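PDB 4EV1: anabena Tic22 from Anabaena sp., which probably acts as a chaperone in protein transport, as a thylakoid-associated cyanobacterial member of the Tic22-like family. Local coordinates for residues P26-L31 with G42-G46. Residues are numbered along the deposited sequence; the frame is centred on the assembly and turned at random.
Sequences PLSRPL and GSITG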
loop_
_atom_site.group_PDB
_atom_site.type_symbol
_atom_site.label_atom_id
_atom_site.label_comp_id
_atom_site.label_asym_id
_atom_site.label_seq_id
_atom_site.Cartn_x
_atom_site.Cartn_y
_atom_site.Cartn_z
ATOM N N PRO A 26 -15.391 7.842 -5.149
ATOM C CA PRO A 26 -14.358 7.390 -6.094
ATOM C C PRO A 26 -14.849 7.223 -7.523
ATOM O O PRO A 26 -15.976 6.765 -7.729
ATOM C CB PRO A 26 -13.941 6.021 -5.528
ATOM C CG PRO A 26 -14.283 6.109 -4.124
ATOM C CD PRO A 26 -15.546 6.891 -4.044
ATOM N N LEU A 27 -14.013 7.587 -8.482
ATOM C CA LEU A 27 -14.291 7.360 -9.885
ATOM C C LEU A 27 -14.155 5.854 -10.084
ATOM O O LEU A 27 -13.122 5.277 -9.738
ATOM C CB LEU A 27 -13.265 8.056 -10.755
ATOM C CG LEU A 27 -13.390 7.832 -12.261
ATOM C CD1 LEU A 27 -14.713 8.406 -12.820
ATOM C CD2 LEU A 27 -12.191 8.446 -12.940
ATOM N N SER A 28 -15.170 5.229 -10.652
ATOM C CA SER A 28 -15.170 3.782 -10.805
ATOM C C SER A 28 -15.860 3.365 -12.099
ATOM O O SER A 28 -16.507 4.165 -12.733
ATOM C CB SER A 28 -15.853 3.158 -9.612
ATOM O OG SER A 28 -17.235 3.404 -9.664
ATOM N N ARG A 29 -15.680 2.101 -12.457
ATOM C CA ARG A 29 -16.247 1.473 -13.660
ATOM C C ARG A 29 -17.119 0.309 -13.155
ATOM O O ARG A 29 -16.724 -0.381 -12.196
ATOM C CB ARG A 29 -15.084 1.007 -14.555
ATOM C CG ARG A 29 -15.221 -0.363 -15.248
ATOM C CD ARG A 29 -14.367 -0.462 -16.518
ATOM N NE ARG A 29 -15.188 -0.646 -17.715
ATOM C CZ ARG A 29 -14.796 -1.245 -18.843
ATOM N NH1 ARG A 29 -13.557 -1.739 -18.989
ATOM N NH2 ARG A 29 -15.661 -1.349 -19.844
ATOM N N PRO A 30 -18.307 0.114 -13.754
ATOM C CA PRO A 30 -19.196 -0.947 -13.278
ATOM C C PRO A 30 -18.665 -2.314 -13.640
ATOM O O PRO A 30 -17.909 -2.448 -14.601
ATOM C CB PRO A 30 -20.531 -0.684 -13.996
ATOM C CG PRO A 30 -20.207 0.251 -15.119
ATOM C CD PRO A 30 -18.867 0.864 -14.895
ATOM N N LEU A 31 -19.055 -3.312 -12.849
ATOM C CA LEU A 31 -18.606 -4.673 -13.048
ATOM C C LEU A 31 -19.772 -5.491 -13.625
ATOM O O LEU A 31 -20.931 -5.240 -13.284
ATOM C CB LEU A 31 -18.154 -5.253 -11.715
ATOM C CG LEU A 31 -16.841 -4.728 -11.102
ATOM C CD1 LEU A 31 -16.652 -5.212 -9.676
ATOM C CD2 LEU A 31 -15.649 -5.122 -11.940
ATOM N N GLY A 42 -19.806 -4.824 -7.559
ATOM C CA GLY A 42 -20.621 -3.817 -8.288
ATOM C C GLY A 42 -19.856 -2.828 -9.194
ATOM O O GLY A 42 -20.265 -2.521 -10.301
ATOM N N SER A 43 -18.740 -2.320 -8.692
ATOM C CA SER A 43 -17.880 -1.425 -9.457
ATOM C C SER A 43 -16.443 -1.527 -8.947
ATOM O O SER A 43 -16.184 -2.159 -7.924
ATOM C CB SER A 43 -18.436 0.002 -9.408
ATOM O OG SER A 43 -18.525 0.442 -8.073
ATOM N N ILE A 44 -15.514 -0.988 -9.722
ATOM C CA ILE A 44 -14.110 -1.080 -9.410
ATOM C C ILE A 44 -13.426 0.293 -9.597
ATOM O O ILE A 44 -13.671 0.973 -10.589
ATOM C CB ILE A 44 -13.388 -2.179 -10.235
ATOM C CG1 ILE A 44 -11.951 -2.396 -9.707
ATOM C CG2 ILE A 44 -13.458 -1.892 -11.757
ATOM C CD1 ILE A 44 -11.151 -3.556 -10.375
ATOM N N THR A 45 -12.616 0.667 -8.600
ATOM C CA THR A 45 -11.836 1.906 -8.617
ATOM C C THR A 45 -10.344 1.631 -8.541
ATOM O O THR A 45 -9.867 0.638 -7.946
ATOM C CB THR A 45 -12.287 2.907 -7.501
ATOM O OG1 THR A 45 -11.748 4.217 -7.768
ATOM C CG2 THR A 45 -11.837 2.443 -6.090
ATOM N N GLY A 46 -9.578 2.544 -9.120
ATOM C CA GLY A 46 -8.150 2.390 -9.181
ATOM C C GLY A 46 -7.437 3.185 -8.143
ATOM O O GLY A 46 -7.403 4.440 -8.279
HETATM O O HOH W 1 -10.190 5.018 -10.710
#
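R29 and I44 face each other as an antiparallel hydrogen-bonded pair: R29 N gives its hydrogen to I44 O at 3.0 Å, and I44 N returns one to R29 O at 2.8 Å. Two residues on, L31 N donates to G42 O at 2.9 Å. L31 turns its side chain over strand 43-48. L31 CG sits beside its own backbone N, anti to the carbonyl carbon (chi1 -71°), which lays CD1 against the S43 backbone, 3.6 Å from S43 O, while CD2 meets I44 CG2 at 3.9 Å, the two side chains crossing at about a right angle. Cutting L31 back to an alanine would probably uncover the S43 backbone and leave I44 CG2 without this methyl partner, and L103 of strand 102-107 would lose a contact too. At the other end T45 OG1, swung anti to the backbone N (chi1 -165°), donates to L27 O at 2.6 Å, 33° off the carbonyl plane. A water donates to the same oxygen and accepts from G46 N, extending the pairing. P26 CB packs on T45 OG1 at 3.6 Å. Strands 28-30 and 43-48 form a beta-hairpin with a long connecting loop; 28-30 is an outer strand of a small mixed sheet in this chain, and 43-48 lies between it and the parallel strand 102-107.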